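Long-range contacts in glycerol dehydratase (Clostridium butyricum, PDB 1R9D), which probably dehydrates glycerol to 3-hydroxypropionaldehyde as a B12-independent glycyl radical enzyme of the pyruvate formate-lyase family: residues G351-N356 with R379-T384; K103-A108 with S770-I775; I33-S38 with K56-N61; F602-D607 with C675-P680; P473-F478 with K492-Y497. One frame throughout, in Å; residues are numbered along the deposited sequence.

Interaction 1 (G351-N356 with R379-T384)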
# COMPACT_ATOMS: atom_id res chain seq x y z
N GLY A 351 37.31 20.67 4.40
CA GLY A 351 38.15 20.97 3.25
C GLY A 351 39.64 20.77 3.41
O GLY A 351 40.44 21.48 2.78
N LYS A 352 40.03 19.82 4.26
CA LYS A 352 41.45 19.51 4.47
C LYS A 352 41.71 18.10 3.95
O LYS A 352 40.80 17.27 3.89
CB LYS A 352 41.81 19.56 5.95
CG LYS A 352 41.59 20.91 6.62
CD LYS A 352 42.33 20.95 7.95
CE LYS A 352 41.98 22.19 8.76
NZ LYS A 352 40.57 22.13 9.23
N ASP A 353 42.96 17.81 3.57
CA ASP A 353 43.27 16.49 3.05
C ASP A 353 43.00 15.41 4.08
O ASP A 353 43.24 15.60 5.27
CB ASP A 353 44.73 16.41 2.61
CG ASP A 353 45.00 15.18 1.77
OD1 ASP A 353 44.44 15.10 0.65
OD2 ASP A 353 45.74 14.30 2.23
N ALA A 354 42.50 14.26 3.62
CA ALA A 354 42.17 13.16 4.52
C ALA A 354 42.94 11.86 4.28
O ALA A 354 42.53 10.80 4.74
CB ALA A 354 40.67 12.88 4.45
N THR A 355 44.06 11.94 3.57
CA THR A 355 44.87 10.75 3.31
C THR A 355 45.37 10.17 4.63
O THR A 355 45.78 10.91 5.52
CB THR A 355 46.11 11.08 2.45
OG1 THR A 355 45.73 11.85 1.30
CG2 THR A 355 46.78 9.80 1.97
N ASN A 356 45.33 8.84 4.76
CA ASN A 356 45.83 8.20 5.97
C ASN A 356 46.46 6.84 5.68
O ASN A 356 46.49 6.39 4.53
CB ASN A 356 44.72 8.06 7.04
CG ASN A 356 43.57 7.18 6.61
OD1 ASN A 356 43.76 6.06 6.13
ND2 ASN A 356 42.35 7.67 6.80
N ARG A 379 40.14 9.59 -4.76
CA ARG A 379 39.62 10.94 -4.97
C ARG A 379 40.84 11.84 -5.14
O ARG A 379 41.85 11.66 -4.47
CB ARG A 379 38.80 11.40 -3.76
CG ARG A 379 37.39 10.85 -3.75
CD ARG A 379 36.62 11.26 -2.50
NE ARG A 379 36.72 12.70 -2.26
CZ ARG A 379 36.04 13.34 -1.32
NH1 ARG A 379 35.21 12.67 -0.52
NH2 ARG A 379 36.22 14.65 -1.15
N ILE A 380 40.74 12.80 -6.05
CA ILE A 380 41.83 13.72 -6.33
C ILE A 380 41.30 15.15 -6.23
O ILE A 380 40.20 15.43 -6.68
CB ILE A 380 42.37 13.52 -7.78
CG1 ILE A 380 42.91 12.09 -7.94
CG2 ILE A 380 43.44 14.55 -8.10
CD1 ILE A 380 44.09 11.76 -7.04
N TRP A 381 42.07 16.04 -5.60
CA TRP A 381 41.66 17.43 -5.49
C TRP A 381 42.88 18.33 -5.59
O TRP A 381 44.00 17.84 -5.72
CB TRP A 381 40.85 17.69 -4.21
CG TRP A 381 41.60 17.61 -2.92
CD1 TRP A 381 42.22 16.51 -2.38
CD2 TRP A 381 41.74 18.66 -1.95
NE1 TRP A 381 42.72 16.82 -1.14
CE2 TRP A 381 42.44 18.13 -0.85
CE3 TRP A 381 41.33 20.00 -1.92
CZ2 TRP A 381 42.75 18.89 0.28
CZ3 TRP A 381 41.63 20.76 -0.79
CH2 TRP A 381 42.33 20.20 0.30
N ASN A 382 42.68 19.65 -5.55
CA ASN A 382 43.80 20.58 -5.68
C ASN A 382 44.97 20.34 -4.73
O ASN A 382 46.12 20.56 -5.11
CB ASN A 382 43.32 22.03 -5.53
CG ASN A 382 42.65 22.56 -6.79
OD1 ASN A 382 42.41 23.77 -6.92
ND2 ASN A 382 42.33 21.67 -7.71
N LYS A 383 44.69 19.88 -3.52
CA LYS A 383 45.74 19.66 -2.54
C LYS A 383 46.11 18.20 -2.28
O LYS A 383 46.64 17.87 -1.22
CB LYS A 383 45.38 20.34 -1.22
CG LYS A 383 45.34 21.86 -1.31
CD LYS A 383 45.00 22.49 0.04
CE LYS A 383 46.03 23.52 0.44
NZ LYS A 383 47.40 22.95 0.56
N THR A 384 45.83 17.32 -3.24
CA THR A 384 46.19 15.91 -3.10
C THR A 384 47.71 15.84 -2.95
O THR A 384 48.44 16.45 -3.72
CB THR A 384 45.79 15.11 -4.36
OG1 THR A 384 44.37 15.05 -4.45
CG2 THR A 384 46.37 13.69 -4.30
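Asp353 meets the indole of Trp381 at its N-H edge, and this pair makes up the close-fitting half of the contact. Trp381 CG lies between its backbone N and carbonyl carbon (chi1 69°), which takes the indole to the 351-356 loop. There Trp381 NE1 donates to Asp353 OD1 over 3.0 Å along an almost straight line of 171°. The acceptor lies in the ring plane and is met on its anti lone pair; carboxylate and indole are nearly coplanar, with 11° between their planes. The second oxygen is occupied within its own loop: Asp353 OD2 takes Thr355 OG1 at 2.6 Å, on the syn side, and Thr355 N at 3.2 Å from above the carboxylate plane. The latter bond closes an Asx turn. With three donors on its two oxygens, the carboxylate has little freedom to rotate.

The six-membered part of the indole reaches the backbone of Gly351 and Lys352, Trp381 CH2 coming to 3.4 Å from Gly351 O. Trp381 to Thr384 form a type I beta turn. Lys383 N lies 3.5 Å above the ring plane of Trp381, toward the rim; the turn is held by Trp381 N donating to Thr384 OG1 at 2.8 Å.

Beyond this the contact loosens toward solvent. Lys352 turns its side chain away to pair with Glu350, and the end of Lys383 leads outward from the interface.

The contact ties the loop between strand 341-344 and helix 357-369 to the turn that follows strand 375-380, beside the outermost strand, 341-344, of the five-stranded sheet. Helix 408-417 flanks Trp381 through Asp408 and Glu409, while Thr355 rests on Phe388 of helix 386-397.

Interaction 2 (K103-A108 with S770-I775)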
# COMPACT_ATOMS: atom_id res chain seq x y z
N LYS A 103 25.61 -23.58 -20.58
CA LYS A 103 26.02 -23.58 -21.97
C LYS A 103 26.50 -22.21 -22.46
O LYS A 103 26.83 -22.05 -23.64
CB LYS A 103 24.88 -24.09 -22.85
CG LYS A 103 24.48 -25.52 -22.51
CD LYS A 103 23.24 -25.96 -23.25
CE LYS A 103 22.78 -27.33 -22.75
NZ LYS A 103 21.50 -27.76 -23.37
N ARG A 104 26.53 -21.23 -21.57
CA ARG A 104 26.97 -19.88 -21.92
C ARG A 104 28.48 -19.88 -22.16
O ARG A 104 29.20 -20.73 -21.64
CB ARG A 104 26.68 -18.90 -20.79
CG ARG A 104 25.22 -18.72 -20.42
CD ARG A 104 25.15 -17.84 -19.18
NE ARG A 104 23.80 -17.37 -18.89
CZ ARG A 104 23.51 -16.54 -17.90
NH1 ARG A 104 24.47 -16.09 -17.11
NH2 ARG A 104 22.26 -16.15 -17.70
N THR A 105 28.95 -18.90 -22.94
CA THR A 105 30.38 -18.77 -23.20
C THR A 105 30.94 -18.10 -21.95
O THR A 105 31.65 -18.72 -21.16
CB THR A 105 30.67 -17.84 -24.39
OG1 THR A 105 29.50 -17.70 -25.20
CG2 THR A 105 31.79 -18.42 -25.24
N GLY A 106 30.60 -16.83 -21.79
CA GLY A 106 31.04 -16.08 -20.63
C GLY A 106 29.93 -16.05 -19.60
O GLY A 106 28.78 -16.35 -19.92
N ASP A 107 30.26 -15.69 -18.36
CA ASP A 107 29.28 -15.63 -17.28
C ASP A 107 28.45 -16.91 -17.17
O ASP A 107 27.24 -16.86 -16.97
CB ASP A 107 28.33 -14.43 -17.47
CG ASP A 107 29.04 -13.10 -17.28
OD1 ASP A 107 29.69 -12.62 -18.23
OD2 ASP A 107 28.96 -12.54 -16.16
N ALA A 108 29.11 -18.05 -17.31
CA ALA A 108 28.42 -19.32 -17.21
C ALA A 108 28.18 -19.67 -15.75
O ALA A 108 29.00 -19.34 -14.88
CB ALA A 108 29.23 -20.42 -17.90
N SER A 770 36.31 -14.47 -18.40
CA SER A 770 34.91 -14.65 -17.99
C SER A 770 33.99 -13.82 -18.87
O SER A 770 32.77 -13.99 -18.83
CB SER A 770 34.72 -14.24 -16.52
OG SER A 770 34.76 -12.83 -16.36
N LEU A 771 34.58 -12.95 -19.68
CA LEU A 771 33.82 -12.07 -20.57
C LEU A 771 33.46 -12.71 -21.90
O LEU A 771 34.24 -13.48 -22.46
CB LEU A 771 34.63 -10.80 -20.85
CG LEU A 771 34.97 -9.89 -19.68
CD1 LEU A 771 35.97 -8.83 -20.15
CD2 LEU A 771 33.70 -9.23 -19.17
N ASP A 772 32.28 -12.36 -22.42
CA ASP A 772 31.84 -12.87 -23.71
C ASP A 772 32.82 -12.31 -24.75
O ASP A 772 33.36 -11.21 -24.57
CB ASP A 772 30.42 -12.38 -24.00
CG ASP A 772 29.88 -12.90 -25.32
OD1 ASP A 772 30.07 -12.21 -26.35
OD2 ASP A 772 29.27 -13.99 -25.32
N LYS A 773 33.07 -13.06 -25.82
CA LYS A 773 34.01 -12.61 -26.85
C LYS A 773 33.69 -11.23 -27.42
O LYS A 773 34.59 -10.47 -27.78
CB LYS A 773 34.08 -13.63 -27.99
CG LYS A 773 35.15 -13.30 -29.01
CD LYS A 773 35.12 -14.25 -30.20
CE LYS A 773 36.15 -13.85 -31.25
NZ LYS A 773 36.13 -14.77 -32.43
N SER A 774 32.40 -10.91 -27.52
CA SER A 774 31.99 -9.62 -28.07
C SER A 774 32.53 -8.46 -27.24
O SER A 774 32.89 -7.42 -27.78
CB SER A 774 30.46 -9.54 -28.14
OG SER A 774 29.88 -9.62 -26.84
N ILE A 775 32.59 -8.65 -25.93
CA ILE A 775 33.09 -7.63 -25.02
C ILE A 775 34.62 -7.66 -25.03
O ILE A 775 35.26 -6.61 -24.96
CB ILE A 775 32.55 -7.86 -23.59
CG1 ILE A 775 31.02 -7.74 -23.61
CG2 ILE A 775 33.17 -6.86 -22.62
CD1 ILE A 775 30.35 -8.22 -22.34
O HOH W 1 30.45 -11.25 -20.60
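Gly106 brings the 103-108 loop to within 4.5 Å of Asp772, measured between their CA atoms, and just beyond it Asp107 N donates to Ser770 O at 3.1 Å with a bent N-H...O angle of 139°. Having no side chain, Gly106 can set its CA 3.3 Å from Ser770 O, and the two backbones meet without any side chain between them.

Side chains add little direct contact; Thr105 passes obliquely by the Asp772 carboxylate. The carboxylate of Asp107 does not touch the 770-775 backbone through a direct bond; a water bridges instead, donating to Asp107 OD1 at 2.8 Å and accepting from Asp772 N at 2.8 Å. In that buried carboxylate OD1 also accepts from Gly335 N and OD2 from Tyr336 N, which probably helps it to remain charged. Arg104 closes the loop on itself: NH1 donates to Asp107 O at 2.9 Å, in the guanidinium plane, while NH2 pairs with Glu97.

On the other segment Asp772 is an N-cap. Its CG stands anti to the backbone N (chi1 -178°), which lets OD1 accept from Ser774 N at 2.9 Å and from Ser774 OG at 2.6 Å, the two donors arriving from opposite faces of the carboxylate.

The junction thus lies where the loop between helices 92-97 and 113-125 meets the start of helix 773-781, a few residues after strand 765-767 in the chain. Helix 329-332 covers Arg104 and Asp107 through Thr330, and Leu771 packs on Gln776 and Ile779 of the helix that follows.

Interaction 3 (I33-S38 with K56-N61)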
# COMPACT_ATOMS: atom_id res chain seq x y z
N ILE A 33 14.29 -21.26 -1.35
CA ILE A 33 13.39 -22.15 -0.63
C ILE A 33 12.94 -21.53 0.69
O ILE A 33 11.76 -21.58 1.05
CB ILE A 33 14.06 -23.52 -0.37
CG1 ILE A 33 13.97 -24.41 -1.61
CG2 ILE A 33 13.38 -24.24 0.79
CD1 ILE A 33 14.54 -23.81 -2.87
N LEU A 34 13.89 -20.93 1.41
CA LEU A 34 13.60 -20.32 2.70
C LEU A 34 12.67 -19.10 2.66
O LEU A 34 11.77 -18.98 3.49
CB LEU A 34 14.91 -19.95 3.41
CG LEU A 34 15.76 -21.14 3.86
CD1 LEU A 34 17.06 -20.64 4.44
CD2 LEU A 34 15.00 -21.96 4.90
N ILE A 35 12.88 -18.19 1.71
CA ILE A 35 12.02 -17.01 1.64
C ILE A 35 10.61 -17.43 1.23
O ILE A 35 9.62 -16.84 1.66
CB ILE A 35 12.58 -15.94 0.66
CG1 ILE A 35 11.81 -14.63 0.84
CG2 ILE A 35 12.47 -16.43 -0.78
CD1 ILE A 35 12.43 -13.44 0.13
N THR A 36 10.52 -18.47 0.40
CA THR A 36 9.22 -18.97 -0.06
C THR A 36 8.46 -19.56 1.13
O THR A 36 7.26 -19.34 1.28
CB THR A 36 9.41 -20.07 -1.14
OG1 THR A 36 10.05 -19.51 -2.30
CG2 THR A 36 8.06 -20.65 -1.56
N GLU A 37 9.18 -20.30 1.96
CA GLU A 37 8.58 -20.92 3.14
C GLU A 37 8.08 -19.85 4.11
O GLU A 37 6.99 -19.96 4.67
CB GLU A 37 9.62 -21.82 3.83
CG GLU A 37 9.28 -22.21 5.25
CD GLU A 37 10.20 -23.29 5.80
OE1 GLU A 37 11.44 -23.16 5.63
OE2 GLU A 37 9.69 -24.26 6.41
N SER A 38 8.88 -18.80 4.30
CA SER A 38 8.50 -17.72 5.21
C SER A 38 7.26 -16.97 4.71
O SER A 38 6.31 -16.77 5.47
CB SER A 38 9.66 -16.74 5.40
OG SER A 38 9.31 -15.72 6.32
N LYS A 56 14.73 -12.95 8.78
CA LYS A 56 14.96 -13.72 10.01
C LYS A 56 15.03 -15.22 9.70
O LYS A 56 15.96 -15.91 10.12
CB LYS A 56 13.83 -13.45 11.00
CG LYS A 56 13.88 -14.27 12.29
CD LYS A 56 12.70 -13.90 13.20
CE LYS A 56 12.81 -14.52 14.59
NZ LYS A 56 12.65 -16.00 14.58
N HIS A 57 14.04 -15.71 8.95
CA HIS A 57 13.98 -17.13 8.59
C HIS A 57 15.18 -17.56 7.75
O HIS A 57 15.68 -18.68 7.88
CB HIS A 57 12.69 -17.42 7.84
CG HIS A 57 12.37 -18.88 7.71
ND1 HIS A 57 12.21 -19.70 8.81
CD2 HIS A 57 12.18 -19.66 6.63
CE1 HIS A 57 11.93 -20.92 8.41
NE2 HIS A 57 11.90 -20.93 7.09
N ILE A 58 15.62 -16.67 6.87
CA ILE A 58 16.77 -16.96 6.02
C ILE A 58 18.05 -17.03 6.86
O ILE A 58 18.79 -18.01 6.81
CB ILE A 58 16.94 -15.87 4.93
CG1 ILE A 58 15.78 -15.95 3.94
CG2 ILE A 58 18.28 -16.03 4.23
CD1 ILE A 58 15.73 -14.79 2.96
N LEU A 59 18.29 -15.99 7.65
CA LEU A 59 19.48 -15.93 8.48
C LEU A 59 19.60 -17.04 9.52
O LEU A 59 20.70 -17.45 9.87
CB LEU A 59 19.57 -14.57 9.19
CG LEU A 59 19.86 -13.37 8.30
CD1 LEU A 59 20.00 -12.12 9.15
CD2 LEU A 59 21.14 -13.61 7.51
N GLU A 60 18.46 -17.54 9.99
CA GLU A 60 18.49 -18.61 10.99
C GLU A 60 18.71 -19.99 10.38
O GLU A 60 19.22 -20.89 11.05
CB GLU A 60 17.19 -18.63 11.80
CG GLU A 60 16.92 -17.35 12.59
CD GLU A 60 15.61 -17.41 13.38
OE1 GLU A 60 14.60 -17.90 12.83
OE2 GLU A 60 15.59 -16.94 14.53
N ASN A 61 18.36 -20.16 9.10
CA ASN A 61 18.47 -21.47 8.46
C ASN A 61 19.37 -21.64 7.23
O ASN A 61 19.58 -22.76 6.78
CB ASN A 61 17.07 -21.96 8.12
CG ASN A 61 16.18 -22.05 9.35
OD1 ASN A 61 16.33 -22.96 10.16
ND2 ASN A 61 15.26 -21.10 9.50
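Leu34 and His57 are central to an alpha-helical hairpin of consecutive helices 30-40 and 47-61, which run roughly antiparallel. Their short segments cross at 136°, with the axes 8.8 Å apart at closest approach.

The apolar part is built round Leu34, which points at the other helix. Its CB lies 4.1 Å from Ile58 CG1, and both methyl groups rest against Asn61 CB, with Leu34 CD2 at 3.8 Å. Ile35 adds its CB against Ile58 CD1. Behind this layer Ile58 also rests on Ile276 of helix 260-277, and Ile35 on the loop residues Pro87 and Trp126.

Polar contacts occupy the more exposed side. Asn61 ND2 turns back to its own helix and donates to His57 O at 2.9 Å, on a lone pair, near the helix end.

The His-carboxylate bond joins the two helices. His57 CG is anti to its backbone nitrogen, sending the imidazole across to helix 30-40, where Leu34 O sits at the ring edge, 3.2 Å from His57 CD2. Carboxylate and ring stand almost perpendicular, 87° apart: His57 NE2 donates to Glu37 OE1 at 2.7 Å, nearly straight at 176°, with OE1 in the ring plane but approached from above the carboxylate plane.

Interaction 4 (F602-D607 with C675-P680)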
# COMPACT_ATOMS: atom_id res chain seq x y z
N PHE A 602 35.23 13.40 -32.71
CA PHE A 602 35.37 13.74 -31.30
C PHE A 602 36.64 13.12 -30.73
O PHE A 602 36.96 11.96 -31.02
CB PHE A 602 34.13 13.22 -30.56
CG PHE A 602 34.16 13.44 -29.07
CD1 PHE A 602 34.09 14.72 -28.54
CD2 PHE A 602 34.19 12.35 -28.20
CE1 PHE A 602 34.05 14.92 -27.16
CE2 PHE A 602 34.14 12.54 -26.81
CZ PHE A 602 34.07 13.83 -26.30
N GLY A 603 37.37 13.87 -29.91
CA GLY A 603 38.58 13.34 -29.31
C GLY A 603 39.89 13.84 -29.89
O GLY A 603 40.95 13.30 -29.58
N ASN A 604 39.81 14.87 -30.73
CA ASN A 604 41.00 15.44 -31.37
C ASN A 604 41.13 16.94 -31.08
O ASN A 604 41.89 17.65 -31.75
CB ASN A 604 40.94 15.22 -32.88
CG ASN A 604 41.05 13.75 -33.24
OD1 ASN A 604 42.13 13.17 -33.16
ND2 ASN A 604 39.94 13.15 -33.62
N ASP A 605 40.39 17.40 -30.08
CA ASP A 605 40.39 18.80 -29.67
C ASP A 605 39.92 19.74 -30.78
O ASP A 605 40.41 20.87 -30.91
CB ASP A 605 41.80 19.21 -29.20
CG ASP A 605 41.78 20.40 -28.24
OD1 ASP A 605 40.68 20.89 -27.90
OD2 ASP A 605 42.88 20.84 -27.82
N ILE A 606 38.96 19.27 -31.58
CA ILE A 606 38.39 20.07 -32.67
C ILE A 606 37.05 20.59 -32.16
O ILE A 606 36.10 19.82 -31.99
CB ILE A 606 38.10 19.21 -33.93
CG1 ILE A 606 39.40 18.60 -34.46
CG2 ILE A 606 37.44 20.05 -35.01
CD1 ILE A 606 39.18 17.66 -35.65
N ASP A 607 36.96 21.90 -31.91
CA ASP A 607 35.72 22.48 -31.37
C ASP A 607 34.44 22.21 -32.16
O ASP A 607 33.38 22.00 -31.56
CB ASP A 607 35.87 23.99 -31.18
CG ASP A 607 36.77 24.35 -30.02
OD1 ASP A 607 36.89 23.55 -29.07
OD2 ASP A 607 37.35 25.46 -30.05
N CYS A 675 39.32 6.86 -33.51
CA CYS A 675 39.00 8.23 -33.90
C CYS A 675 39.91 9.27 -33.28
O CYS A 675 40.11 10.34 -33.85
CB CYS A 675 37.55 8.54 -33.56
SG CYS A 675 36.39 7.73 -34.68
N ASP A 676 40.46 8.97 -32.10
CA ASP A 676 41.36 9.88 -31.42
C ASP A 676 42.79 9.60 -31.87
O ASP A 676 43.48 8.75 -31.30
CB ASP A 676 41.20 9.76 -29.89
CG ASP A 676 41.10 8.32 -29.40
OD1 ASP A 676 40.66 7.43 -30.16
OD2 ASP A 676 41.44 8.08 -28.22
N VAL A 677 43.22 10.32 -32.89
CA VAL A 677 44.54 10.16 -33.48
C VAL A 677 45.49 11.32 -33.22
O VAL A 677 46.48 11.50 -33.93
CB VAL A 677 44.42 9.97 -35.00
CG1 VAL A 677 43.58 8.73 -35.30
CG2 VAL A 677 43.77 11.20 -35.63
N SER A 678 45.19 12.12 -32.20
CA SER A 678 46.02 13.27 -31.88
C SER A 678 46.70 13.19 -30.52
O SER A 678 47.19 14.20 -30.01
CB SER A 678 45.17 14.55 -31.97
OG SER A 678 44.48 14.61 -33.21
N GLY A 679 46.73 12.00 -29.93
CA GLY A 679 47.36 11.85 -28.63
C GLY A 679 46.36 11.87 -27.48
O GLY A 679 45.24 12.36 -27.65
N PRO A 680 46.74 11.37 -26.30
CA PRO A 680 45.84 11.34 -25.14
C PRO A 680 45.48 12.71 -24.54
O PRO A 680 44.39 12.88 -24.01
CB PRO A 680 46.58 10.45 -24.15
CG PRO A 680 48.02 10.72 -24.47
CD PRO A 680 48.02 10.71 -25.98
O HOH W 2 43.57 12.10 -29.97
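Asn604 lays its side-chain amide against the backbone of 675-678, and both ends of that flat group are used. At the nitrogen end, ND2 donates to Cys675 O at 2.8 Å with an N-H...O angle of 165°; the acceptor lies in the amide plane, although seen from the carbonyl of Cys675 the donor is tilted 29° out of plane. At the oxygen end, OD1 takes two donors. Val677 N reaches it in the plane of the side-chain carbonyl, on a lone pair, at 3.1 Å, whereas Ser678 OG comes in at 2.8 Å and somewhat out of that plane. The hydroxyl is swung there by a chi1 of -51°, with OG beside its own backbone N.

Gripped at both ends, the amide cannot readily flip, since a flip would set the NH2 against Val677 N and the oxygen against Cys675 O. ND2 also donates to Lys601 O, so both of its hydrogens may be employed.

The result is a loop-loop contact between two parts of the enzyme: 602-607 leads into helix 607-624 of the pyruvate formate lyase-like part, and 675-680 leads into helix 680-687 of the glycine radical part. Asp676 CB packs 3.6 Å from Gly603 O, and its carboxylate is held by Thr783 and His785, near the C-terminus.

A water completes the junction where the backbones diverge. It donates to Gly603 O at 2.9 Å and to Gly679 O at 2.9 Å, and accepts from Ser678 N at 2.8 Å, linking the carbonyl of one loop to two backbone groups of the other.

Interaction 5 (P473-F478 with K492-Y497)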
# COMPACT_ATOMS: atom_id res chain seq x y z
N PRO A 473 7.57 9.73 -32.18
CA PRO A 473 6.74 10.82 -32.71
C PRO A 473 6.97 10.93 -34.21
O PRO A 473 8.04 10.56 -34.70
CB PRO A 473 7.26 12.05 -31.97
CG PRO A 473 7.79 11.50 -30.70
CD PRO A 473 8.48 10.24 -31.13
N LYS A 474 5.98 11.41 -34.94
CA LYS A 474 6.16 11.56 -36.37
C LYS A 474 6.71 12.97 -36.60
O LYS A 474 5.95 13.91 -36.85
CB LYS A 474 4.85 11.38 -37.14
CG LYS A 474 5.08 11.18 -38.63
CD LYS A 474 3.79 11.00 -39.40
CE LYS A 474 4.08 10.80 -40.89
NZ LYS A 474 2.82 10.74 -41.69
N THR A 475 8.02 13.10 -36.48
CA THR A 475 8.68 14.38 -36.68
C THR A 475 8.86 14.66 -38.17
O THR A 475 8.67 13.78 -39.01
CB THR A 475 10.04 14.40 -35.97
OG1 THR A 475 10.74 13.18 -36.23
CG2 THR A 475 9.86 14.57 -34.46
N GLN A 476 9.22 15.90 -38.49
CA GLN A 476 9.42 16.31 -39.87
C GLN A 476 10.26 15.33 -40.69
O GLN A 476 11.31 14.86 -40.24
CB GLN A 476 10.08 17.69 -39.89
CG GLN A 476 10.60 18.13 -41.25
CD GLN A 476 11.24 19.50 -41.21
OE1 GLN A 476 12.01 19.80 -40.30
NE2 GLN A 476 10.92 20.33 -42.20
N ASN A 477 9.80 15.03 -41.90
CA ASN A 477 10.53 14.12 -42.79
C ASN A 477 11.92 14.69 -43.06
O ASN A 477 12.06 15.85 -43.45
CB ASN A 477 9.78 13.96 -44.12
CG ASN A 477 8.41 13.33 -43.95
OD1 ASN A 477 8.29 12.21 -43.44
ND2 ASN A 477 7.37 14.04 -44.38
N PHE A 478 12.94 13.86 -42.85
CA PHE A 478 14.32 14.27 -43.06
C PHE A 478 14.55 14.80 -44.49
O PHE A 478 15.29 15.75 -44.69
CB PHE A 478 15.26 13.09 -42.80
CG PHE A 478 16.71 13.44 -42.89
CD1 PHE A 478 17.62 12.55 -43.46
CD2 PHE A 478 17.19 14.64 -42.38
CE1 PHE A 478 18.97 12.86 -43.52
CE2 PHE A 478 18.54 14.96 -42.43
CZ PHE A 478 19.44 14.07 -43.01
N LYS A 492 15.50 16.57 -30.71
CA LYS A 492 14.99 16.89 -29.38
C LYS A 492 13.60 16.30 -29.16
O LYS A 492 13.28 15.86 -28.05
CB LYS A 492 14.96 18.41 -29.18
CG LYS A 492 14.42 18.86 -27.82
CD LYS A 492 14.73 20.34 -27.60
CE LYS A 492 14.08 20.89 -26.34
NZ LYS A 492 12.62 21.12 -26.51
N ALA A 493 12.77 16.28 -30.20
CA ALA A 493 11.42 15.74 -30.10
C ALA A 493 11.43 14.23 -29.87
O ALA A 493 10.61 13.70 -29.11
CB ALA A 493 10.62 16.07 -31.35
N GLN A 494 12.34 13.53 -30.53
CA GLN A 494 12.45 12.08 -30.34
C GLN A 494 12.98 11.81 -28.93
O GLN A 494 12.48 10.93 -28.23
CB GLN A 494 13.42 11.47 -31.36
CG GLN A 494 12.92 11.45 -32.81
CD GLN A 494 11.67 10.60 -33.01
OE1 GLN A 494 11.50 9.55 -32.38
NE2 GLN A 494 10.80 11.05 -33.90
N MET A 495 13.99 12.57 -28.53
CA MET A 495 14.59 12.42 -27.20
C MET A 495 13.53 12.61 -26.12
O MET A 495 13.43 11.81 -25.18
CB MET A 495 15.70 13.46 -27.01
CG MET A 495 16.57 13.26 -25.77
SD MET A 495 17.73 11.88 -25.93
CE MET A 495 19.01 12.62 -26.98
N GLU A 496 12.74 13.66 -26.26
CA GLU A 496 11.69 13.98 -25.30
C GLU A 496 10.69 12.85 -25.08
O GLU A 496 10.35 12.53 -23.94
CB GLU A 496 10.94 15.23 -25.77
CG GLU A 496 9.71 15.57 -24.94
CD GLU A 496 9.01 16.82 -25.46
OE1 GLU A 496 8.70 16.87 -26.67
OE2 GLU A 496 8.76 17.74 -24.65
N TYR A 497 10.24 12.23 -26.17
CA TYR A 497 9.27 11.15 -26.08
C TYR A 497 9.79 9.93 -25.34
O TYR A 497 9.14 9.42 -24.43
CB TYR A 497 8.83 10.74 -27.49
CG TYR A 497 7.77 9.65 -27.49
CD1 TYR A 497 6.44 9.95 -27.22
CD2 TYR A 497 8.11 8.31 -27.72
CE1 TYR A 497 5.47 8.95 -27.18
CE2 TYR A 497 7.14 7.30 -27.68
CZ TYR A 497 5.82 7.64 -27.41
OH TYR A 497 4.85 6.66 -27.35
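Pro473 and Gln494 lie alongside each other, pointing opposite ways, which brings the proline ring next to the glutamine amide. Gln494 CG lies beside its backbone N, anti to the carbonyl carbon (chi1 -70°), and the chain then bends at chi2 (-63°), curling the amide up toward the loop instead of along the helix. In this pose NE2 donates to Pro473 O at 2.9 Å and to Thr475 OG1 at 3.2 Å. Both acceptors lie close to the amide plane, as suits the two N-H groups of one nitrogen, although Pro473 O itself is approached 33° out of its carbonyl plane. The other end of the amide, OE1, sits 3.3 Å from Pro473 CD.

Tyr497 crosses the proline obliquely. Pro473 CG comes to 3.5 Å from Tyr497 CB, at the root of the aromatic side chain, leaving the hydroxyl to continue past the loop to Glu142. Nearby, Thr475 crosses Gln494, and its CG2 methyl group touches Ala493 CB at 3.5 Å.

Lys474, between the two acceptors, is the centre of an inverse gamma turn; that tight bend presents Pro473 O and Thr475 OG1 to the same amide nitrogen. The loop follows helix 453-461, whose Ile456, Leu459 and Thr460 pack on Gln494, and leads into helix 484-516, on which Gln494 itself stands.

One glutamine therefore fastens the helix to the loop preceding it: two neutral hydrogen bonds limit the rotation of a buried amide, with apolar contacts of Pro473 and Thr475 beside it and no ion pair between the segments.

The five contacts are well separated in a large, mostly helical chain: no two touch, and centres lie between 30 Å (interactions 4 and 5) and 56 Å (interactions 3 and 4) apart. Along the sequence interaction 3 closes first; interactions 1, 5 and 4 then follow in that order, all nested inside the long loop closed by interaction 2. Interaction 1 borders the five-stranded sheet containing 341-344 and 375-380, while interaction 3 lies in peripheral helices. Helix 607-624, which follows the first loop of interaction 4, also packs beside interaction 5. The contacts are thus independent local ties, with interaction 2 joining the last helix to the early chain across the whole fold.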